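Local coordinates for protein UDP-glucose:anthocyanidin 3-O-glucosyltransferase (Clitoria ternatea, PDB 4REM) that belongs to the plant glycosyltransferases of the GT-B fold, which pair two Rossmann-like domains across a cleft, at residues D66-G71 with I79-L84; A113-T118 with A133-V138; E281-A286 with L305-K310. One frame throughout, in Å; residues are numbered along the deposited sequence.

Contact 1. Residues D66-G71 with I79-L84. With DLM (3,5,7-trihydroxy-2-(3,4,5-trihydroxyphenyl)chromenium), chain B.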
# COMPACT_ATOMS: atom_id res chain seq x y z
N ASP A 66 -5.15 -14.05 16.68
CA ASP A 66 -5.74 -13.25 15.61
C ASP A 66 -7.07 -12.65 16.05
O ASP A 66 -7.71 -11.90 15.30
CB ASP A 66 -5.92 -14.08 14.33
CG ASP A 66 -6.80 -15.31 14.54
OD1 ASP A 66 -7.33 -15.50 15.65
OD2 ASP A 66 -6.97 -16.08 13.57
N GLY A 67 -7.49 -12.98 17.27
CA GLY A 67 -8.75 -12.48 17.80
C GLY A 67 -9.95 -13.27 17.32
O GLY A 67 -11.09 -12.90 17.60
N ILE A 68 -9.70 -14.36 16.60
CA ILE A 68 -10.77 -15.22 16.12
C ILE A 68 -10.82 -16.50 16.94
O ILE A 68 -10.01 -17.40 16.75
CB ILE A 68 -10.59 -15.57 14.63
CG1 ILE A 68 -10.43 -14.30 13.79
CG2 ILE A 68 -11.77 -16.39 14.12
CD1 ILE A 68 -10.24 -14.56 12.31
N PRO A 69 -11.79 -16.58 17.87
CA PRO A 69 -11.99 -17.75 18.73
C PRO A 69 -12.31 -18.98 17.89
O PRO A 69 -12.99 -18.86 16.87
CB PRO A 69 -13.21 -17.37 19.57
CG PRO A 69 -13.24 -15.88 19.55
CD PRO A 69 -12.75 -15.51 18.18
N GLU A 70 -11.82 -20.14 18.31
CA GLU A 70 -12.06 -21.38 17.59
C GLU A 70 -13.55 -21.69 17.56
O GLU A 70 -14.21 -21.72 18.60
CB GLU A 70 -11.28 -22.53 18.22
CG GLU A 70 -11.19 -23.78 17.36
CD GLU A 70 -10.40 -24.89 18.02
OE1 GLU A 70 -10.23 -24.83 19.26
OE2 GLU A 70 -9.93 -25.80 17.31
N GLY A 71 -14.08 -21.92 16.36
CA GLY A 71 -15.50 -22.16 16.19
C GLY A 71 -16.17 -21.05 15.40
O GLY A 71 -17.14 -21.29 14.68
N ILE A 79 -13.52 -6.20 6.84
CA ILE A 79 -13.32 -5.40 8.04
C ILE A 79 -13.33 -6.25 9.32
O ILE A 79 -12.61 -5.94 10.28
CB ILE A 79 -14.39 -4.29 8.15
CG1 ILE A 79 -14.39 -3.43 6.88
CG2 ILE A 79 -14.16 -3.42 9.38
CD1 ILE A 79 -13.08 -2.72 6.63
N GLU A 80 -14.12 -7.31 9.33
CA GLU A 80 -14.32 -8.13 10.53
C GLU A 80 -13.03 -8.68 11.14
O GLU A 80 -12.80 -8.53 12.34
CB GLU A 80 -15.30 -9.27 10.27
CG GLU A 80 -15.46 -10.20 11.47
CD GLU A 80 -16.65 -11.13 11.35
OE1 GLU A 80 -17.43 -10.97 10.39
OE2 GLU A 80 -16.80 -12.00 12.22
N LYS A 81 -12.19 -9.31 10.32
CA LYS A 81 -10.93 -9.86 10.80
C LYS A 81 -10.01 -8.78 11.35
O LYS A 81 -9.27 -9.01 12.30
CB LYS A 81 -10.22 -10.65 9.70
CG LYS A 81 -10.78 -12.05 9.44
CD LYS A 81 -9.94 -12.80 8.42
CE LYS A 81 -10.58 -14.13 8.04
NZ LYS A 81 -9.86 -14.80 6.91
N LEU A 82 -10.08 -7.59 10.76
CA LEU A 82 -9.29 -6.46 11.23
C LEU A 82 -9.77 -6.04 12.62
O LEU A 82 -8.97 -5.81 13.53
CB LEU A 82 -9.40 -5.28 10.26
CG LEU A 82 -9.32 -5.55 8.76
CD1 LEU A 82 -9.44 -4.24 7.99
CD2 LEU A 82 -8.05 -6.27 8.37
N ASP A 83 -11.09 -5.93 12.77
CA ASP A 83 -11.70 -5.55 14.04
C ASP A 83 -11.40 -6.58 15.13
O ASP A 83 -11.12 -6.22 16.27
CB ASP A 83 -13.21 -5.40 13.88
CG ASP A 83 -13.60 -4.16 13.10
OD1 ASP A 83 -12.79 -3.22 13.05
OD2 ASP A 83 -14.72 -4.14 12.54
N LEU A 84 -11.48 -7.85 14.76
CA LEU A 84 -11.24 -8.94 15.70
C LEU A 84 -9.80 -8.94 16.24
O LEU A 84 -9.58 -9.16 17.43
CB LEU A 84 -11.59 -10.29 15.07
CG LEU A 84 -13.09 -10.54 14.93
CD1 LEU A 84 -13.37 -11.85 14.21
CD2 LEU A 84 -13.75 -10.54 16.30
O12 DLM B . -8.20 0.22 4.79
C11 DLM B . -7.21 -0.71 4.58
C14 DLM B . -7.63 -2.14 4.58
C15 DLM B . -6.71 -3.20 4.58
C1 DLM B . -7.35 4.36 4.84
C2 DLM B . -6.28 3.50 4.62
O21 DLM B . -6.21 -5.54 4.57
O22 DLM B . -10.86 -3.89 4.63
C3 DLM B . -6.53 2.03 4.59
C18 DLM B . -9.51 -3.69 4.61
C19 DLM B . -9.00 -2.39 4.60
C17 DLM B . -8.57 -4.83 4.60
O24 DLM B . -9.03 -6.11 4.61
C16 DLM B . -7.12 -4.53 4.58
C10 DLM B . -5.80 -0.24 4.36
O27 DLM B . -4.77 -1.11 4.14
C9 DLM B . -5.51 1.12 4.38
C4 DLM B . -7.92 1.56 4.81
C5 DLM B . -8.92 2.49 5.02
C6 DLM B . -8.64 3.86 5.04
O29 DLM B . -9.66 4.74 5.26
O30 DLM B . -5.03 3.99 4.43
O HOH W 1 -8.18 -11.52 12.58

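Contact 2. Residues A113-T118 with A133-V138. With DLM (3,5,7-trihydroxy-2-(3,4,5-trihydroxyphenyl)chromenium), chain B.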
# COMPACT_ATOMS: atom_id res chain seq x y z
N ALA A 113 6.11 -0.48 14.70
CA ALA A 113 4.77 -1.01 14.49
C ALA A 113 4.08 -0.33 13.32
O ALA A 113 4.32 0.85 13.06
CB ALA A 113 3.94 -0.86 15.75
N ASP A 114 3.24 -1.09 12.62
CA ASP A 114 2.34 -0.51 11.64
C ASP A 114 1.46 0.49 12.39
O ASP A 114 1.01 0.21 13.49
CB ASP A 114 1.48 -1.60 11.01
CG ASP A 114 0.63 -1.09 9.86
OD1 ASP A 114 0.92 -1.45 8.71
OD2 ASP A 114 -0.33 -0.34 10.12
N ALA A 115 1.24 1.65 11.78
CA ALA A 115 0.52 2.73 12.45
C ALA A 115 -0.89 2.33 12.90
O ALA A 115 -1.46 2.95 13.80
CB ALA A 115 0.46 3.96 11.56
N PHE A 116 -1.44 1.30 12.27
CA PHE A 116 -2.79 0.84 12.58
C PHE A 116 -2.85 0.10 13.92
O PHE A 116 -3.89 0.08 14.58
CB PHE A 116 -3.34 -0.05 11.46
CG PHE A 116 -3.68 0.69 10.19
CD1 PHE A 116 -3.57 2.07 10.12
CD2 PHE A 116 -4.11 0.00 9.07
CE1 PHE A 116 -3.87 2.75 8.95
CE2 PHE A 116 -4.43 0.67 7.90
CZ PHE A 116 -4.30 2.05 7.84
N VAL A 117 -1.74 -0.52 14.31
CA VAL A 117 -1.66 -1.21 15.59
C VAL A 117 -1.41 -0.19 16.71
O VAL A 117 -0.33 -0.15 17.29
CB VAL A 117 -0.56 -2.29 15.58
CG1 VAL A 117 -0.69 -3.21 16.79
CG2 VAL A 117 -0.64 -3.10 14.31
N THR A 118 -2.42 0.62 16.99
CA THR A 118 -2.30 1.71 17.95
C THR A 118 -2.09 1.23 19.38
O THR A 118 -1.61 1.99 20.23
CB THR A 118 -3.51 2.66 17.89
OG1 THR A 118 -4.72 1.90 18.03
CG2 THR A 118 -3.54 3.41 16.57
N ALA A 133 6.22 4.42 14.25
CA ALA A 133 5.08 4.08 13.40
C ALA A 133 5.53 3.86 11.96
O ALA A 133 6.28 4.65 11.40
CB ALA A 133 4.03 5.18 13.47
N PHE A 134 5.06 2.77 11.36
CA PHE A 134 5.34 2.48 9.96
C PHE A 134 4.11 2.75 9.11
O PHE A 134 3.00 2.35 9.47
CB PHE A 134 5.80 1.02 9.80
CG PHE A 134 6.05 0.62 8.37
CD1 PHE A 134 7.11 1.16 7.66
CD2 PHE A 134 5.24 -0.31 7.75
CE1 PHE A 134 7.35 0.79 6.35
CE2 PHE A 134 5.47 -0.69 6.44
CZ PHE A 134 6.53 -0.14 5.74
N TRP A 135 4.31 3.42 7.97
CA TRP A 135 3.19 3.84 7.13
C TRP A 135 3.33 3.35 5.68
O TRP A 135 3.97 4.01 4.86
CB TRP A 135 3.07 5.36 7.16
CG TRP A 135 1.81 5.88 6.55
CD1 TRP A 135 1.66 6.37 5.28
CD2 TRP A 135 0.52 5.95 7.16
NE1 TRP A 135 0.36 6.74 5.08
CE2 TRP A 135 -0.36 6.50 6.22
CE3 TRP A 135 0.03 5.61 8.43
CZ2 TRP A 135 -1.71 6.72 6.50
CZ3 TRP A 135 -1.31 5.83 8.70
CH2 TRP A 135 -2.16 6.37 7.75
N PRO A 136 2.71 2.20 5.38
CA PRO A 136 2.75 1.60 4.04
C PRO A 136 1.56 2.02 3.18
O PRO A 136 1.38 1.49 2.08
CB PRO A 136 2.64 0.11 4.35
CG PRO A 136 1.74 0.07 5.55
CD PRO A 136 2.07 1.30 6.36
N ASN A 137 0.75 2.96 3.67
CA ASN A 137 -0.42 3.41 2.93
C ASN A 137 -0.07 4.58 2.01
O ASN A 137 1.11 4.90 1.84
CB ASN A 137 -1.52 3.82 3.90
CG ASN A 137 -1.73 2.79 5.00
OD1 ASN A 137 -1.56 3.09 6.18
ND2 ASN A 137 -2.10 1.58 4.61
N VAL A 138 -1.08 5.20 1.40
CA VAL A 138 -0.86 6.40 0.61
C VAL A 138 -0.30 7.49 1.53
O VAL A 138 -0.92 7.84 2.53
CB VAL A 138 -2.16 6.90 -0.07
CG1 VAL A 138 -1.91 8.20 -0.82
CG2 VAL A 138 -2.69 5.85 -1.01
O12 DLM B . -8.20 0.22 4.79
C11 DLM B . -7.21 -0.71 4.58
C14 DLM B . -7.63 -2.14 4.58
C15 DLM B . -6.71 -3.20 4.58
C1 DLM B . -7.35 4.36 4.84
C2 DLM B . -6.28 3.50 4.62
O21 DLM B . -6.21 -5.54 4.57
O22 DLM B . -10.86 -3.89 4.63
C3 DLM B . -6.53 2.03 4.59
C18 DLM B . -9.51 -3.69 4.61
C19 DLM B . -9.00 -2.39 4.60
C17 DLM B . -8.57 -4.83 4.60
O24 DLM B . -9.03 -6.11 4.61
C16 DLM B . -7.12 -4.53 4.58
C10 DLM B . -5.80 -0.24 4.36
O27 DLM B . -4.77 -1.11 4.14
C9 DLM B . -5.51 1.12 4.38
C4 DLM B . -7.92 1.56 4.81
C5 DLM B . -8.92 2.49 5.02
C6 DLM B . -8.64 3.86 5.04
O29 DLM B . -9.66 4.74 5.26
O30 DLM B . -5.03 3.99 4.43
O HOH W 2 -0.85 1.34 8.44

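Contact 3. Residues E281-A286 with L305-K310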
# COMPACT_ATOMS: atom_id res chain seq x y z
N GLU A 281 -19.39 -4.02 -13.51
CA GLU A 281 -18.13 -3.36 -13.84
C GLU A 281 -17.16 -4.37 -14.44
O GLU A 281 -16.41 -4.06 -15.36
CB GLU A 281 -17.50 -2.69 -12.61
CG GLU A 281 -18.25 -1.47 -12.11
CD GLU A 281 -17.40 -0.60 -11.19
OE1 GLU A 281 -17.86 -0.29 -10.08
OE2 GLU A 281 -16.28 -0.23 -11.60
N VAL A 282 -17.19 -5.59 -13.90
CA VAL A 282 -16.38 -6.69 -14.41
C VAL A 282 -16.78 -7.00 -15.86
O VAL A 282 -15.92 -7.19 -16.72
CB VAL A 282 -16.54 -7.96 -13.55
CG1 VAL A 282 -15.65 -9.07 -14.07
CG2 VAL A 282 -16.21 -7.65 -12.10
N VAL A 283 -18.08 -7.04 -16.11
CA VAL A 283 -18.60 -7.19 -17.47
C VAL A 283 -18.14 -6.03 -18.34
O VAL A 283 -17.76 -6.21 -19.50
CB VAL A 283 -20.14 -7.28 -17.48
CG1 VAL A 283 -20.67 -7.27 -18.91
CG2 VAL A 283 -20.60 -8.54 -16.77
N ALA A 284 -18.15 -4.83 -17.77
CA ALA A 284 -17.77 -3.62 -18.51
C ALA A 284 -16.29 -3.59 -18.88
O ALA A 284 -15.92 -3.11 -19.95
CB ALA A 284 -18.15 -2.38 -17.71
N VAL A 285 -15.44 -4.09 -17.99
CA VAL A 285 -14.00 -4.14 -18.25
C VAL A 285 -13.69 -5.09 -19.40
O VAL A 285 -12.92 -4.76 -20.30
CB VAL A 285 -13.20 -4.53 -16.99
CG1 VAL A 285 -11.73 -4.75 -17.33
CG2 VAL A 285 -13.34 -3.46 -15.92
N ALA A 286 -14.30 -6.27 -19.37
CA ALA A 286 -14.14 -7.24 -20.45
C ALA A 286 -14.64 -6.66 -21.78
O ALA A 286 -13.96 -6.76 -22.81
CB ALA A 286 -14.86 -8.52 -20.13
N LEU A 305 -14.47 -15.69 -13.32
CA LEU A 305 -14.45 -16.15 -14.71
C LEU A 305 -15.84 -16.49 -15.22
O LEU A 305 -16.11 -16.39 -16.42
CB LEU A 305 -13.51 -17.35 -14.86
CG LEU A 305 -12.01 -17.08 -14.81
CD1 LEU A 305 -11.22 -18.38 -14.85
CD2 LEU A 305 -11.60 -16.19 -15.96
N SER A 306 -16.73 -16.90 -14.32
CA SER A 306 -18.11 -17.22 -14.67
C SER A 306 -18.91 -15.95 -14.92
O SER A 306 -19.95 -15.98 -15.58
CB SER A 306 -18.76 -18.06 -13.57
OG SER A 306 -18.75 -17.38 -12.33
N ILE A 307 -18.42 -14.84 -14.38
CA ILE A 307 -19.07 -13.54 -14.54
C ILE A 307 -18.74 -12.93 -15.91
O ILE A 307 -19.56 -12.24 -16.51
CB ILE A 307 -18.67 -12.57 -13.39
CG1 ILE A 307 -19.42 -12.95 -12.11
CG2 ILE A 307 -18.93 -11.12 -13.76
CD1 ILE A 307 -20.90 -13.25 -12.33
N LEU A 308 -17.53 -13.22 -16.40
CA LEU A 308 -17.09 -12.78 -17.72
C LEU A 308 -18.10 -13.14 -18.81
O LEU A 308 -18.71 -14.20 -18.76
CB LEU A 308 -15.73 -13.38 -18.07
CG LEU A 308 -14.52 -12.80 -17.34
CD1 LEU A 308 -13.23 -13.50 -17.76
CD2 LEU A 308 -14.42 -11.31 -17.62
N PRO A 309 -18.27 -12.24 -19.80
CA PRO A 309 -19.19 -12.45 -20.92
C PRO A 309 -18.89 -13.75 -21.66
O PRO A 309 -17.74 -14.21 -21.66
CB PRO A 309 -18.90 -11.26 -21.83
CG PRO A 309 -18.40 -10.20 -20.92
CD PRO A 309 -17.62 -10.92 -19.86
N LYS A 310 -19.91 -14.34 -22.27
CA LYS A 310 -19.75 -15.60 -22.99
C LYS A 310 -18.81 -15.45 -24.19
O LYS A 310 -19.03 -14.61 -25.06
CB LYS A 310 -21.11 -16.12 -23.45
CG LYS A 310 -21.35 -17.60 -23.17
CD LYS A 310 -21.11 -17.92 -21.70
CE LYS A 310 -21.50 -19.34 -21.35
NZ LYS A 310 -21.20 -19.67 -19.93

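Contact 1. Residues D66-G71 with I79-L84
Leu84 covers the carbonyl end of one face of the Gly67-Ile68 peptide: its CB stands above the plane, 3.7 Å from Gly67 O, and its CD2 reaches the same oxygen from farther out. The carboxylate of Asp66 is met from above its plane, where Ile68 N donates to Asp66 OD1 at 2.8 Å. This is an Asx turn in the loop that leaves strand 59-64, an outermost strand of the parallel sheet in the N-terminal Rossmann-like domain, and passes against helix 80-86. The third flat group is the trihydroxyphenyl ring of DLM. Leu82 CD1 sits above its rim at the C17-C18 bond, 3.4 Å from DLM C18, and Ile79 CD1 approaches the O22 hydroxyl obliquely, from beyond the rim. The helix therefore stands between loop and ligand, Leu84 meeting the loop while Leu82 meets DLM.

Direct polar contact between the two segments is slight. Gly67, which has no side chain, brings its CA 3.4 Å from Leu84 O, and the CA-H points nearly straight at that oxygen (164° at the hydrogen). The same carbonyl oxygen is hydrogen-bonded to Ser87 OG just beyond the segment. A water ties the backbones together by donating to both Asp66 O and Lys81 O, at 2.8 Å each. Ile68 and Leu84 share the apolar part of this surface contact. The CG1 branch of Ile68 lies beside the backbone N (chi1 -54°) and runs on extended toward the helix; CG1 touches Leu84 CD1, the two side chains crossing at about a right angle. Beyond it, the methyl Ile68 CD1 rests on the aliphatic stem of the extended lysine, 3.9 Å from Lys81 CG.

Contact 2. Residues A113-T118 with A133-V138
Strands 110-114 and 131-135 run parallel and pair Ala113 with Ala133 and Asp114 with Phe134, held by Phe134 N to Ala113 O at 2.7 Å and by Ala115 N to Phe134 O at 3.0 Å. The methyls of Ala113 and Ala133 point to one face of the sheet, while Asp114 and Phe134 point to the other. Past the strand the chain folds into a type I turn from Asp114 to Val117. Asp114 CG swings anti to the backbone N (chi1 -173°), bringing OD2 to Phe116 N, from which it accepts with its anti lone pair, an Asx turn. Asp114 OD1 touches Pro136 CG at 3.6 Å, the side chains crossing at about a right angle, and is also hydrogen-bonded to His17 ND1. Because His17 NE2 bonds to DLM, Asp114 is a second-shell residue, which probably helps to orient the histidine.

The two strands and helix 119-127 between them form a beta-alpha-beta unit of the N-terminal Rossmann-like domain, and their C-terminal ends open on the ligand pocket. Here Ala115 CB meets the edge of the Trp135 indole, 3.6 Å from Trp135 CE3. Phe116 turns its own edge toward the indole face in an offset edge-to-face pair, planes at 89° and centroids of the Phe116 ring and Trp135 six-membered ring 6.0 Å apart. Asn137 OD1 sits above the centre of that six-membered ring and approaches Phe116 CZ to 3.4 Å, amide and phenyl planes 17° apart. Trp135 NE1 points in the ring plane to Val138 O, which it meets from above the carbonyl plane; the bond helps to hold the indole's rotation. On the ligand side, Phe116 CE2 approaches DLM C9 with its ring edge, while Asn137 ND2 stands 3.4 Å from DLM C9.

Contact 3. Residues E281-A286 with L305-K310
Val282 leaves helix 279-292 with its CB already at the loop, 4.0 Å from Ile307 CG2. Its CG1 branch, set anti to the backbone N (chi1 -177°), touches that same methyl, Ile307 CG2, at 3.9 Å, and reaches less closely to Leu308 CD2. The two branched side chains, Val282 and Ile307, cross at about a right angle. This is helix-to-loop packing in the C-terminal Rossmann-like domain of the GT-B fold: helix 279-292 connects parallel strands 266-270 and 296-299, and segment 305-310 belongs to the loop that follows the second of these and leads to helix 312-315.

Val282, Val283 and Ala286 share one side of the helix, where Val283 and Ala286 follow Val282 by one and four residues, and all three present methyl groups to the loop. Val283 lies alongside the chain and touches backbone as well as side chain. Its CG2 methyl comes to 3.9 Å from Ile307 O, and its CG1 faces the proline ring, 4.2 Å from Pro309 CG. Leu308 starts away from the helix at CB, but the CD2 end of the side chain turns back to the helix, where it meets Ala286 CB at 3.8 Å. Trp298 of the neighbouring strand touches Val282, Ala286 and Leu308, so the inner part of this apolar cluster rests on the sheet, while Phe312 of the next helix also packs on Ala286. Just beside the contact, Glu281 OE1 forms a salt bridge with Arg362, and OE2 accepts from Phe390 N. Ala286 CB meets the proline ring at its CD, 3.7 Å from Pro309 CD, with CG slightly farther.

Contacts 1 and 2 belong to the N-terminal half of the GT-B fold and approach the same ligand from different parts of it. Their centres are 19 Å apart and their nearest atoms about 7 Å, so they do not touch; DLM joins them, with Leu82 and Ile79 at its trihydroxyphenyl ring and Phe116 and Asn137 near the fused ring system. His17, Asp181 and the carbonyl of Pro78 add hydrogen bonds to the ligand. Contact 3 lies in the other half, its centre 32 Å from that of contact 1 and 35 Å from that of contact 2, and its nearest atoms about 18 Å from either. Along the chain the three follow one another without overlap.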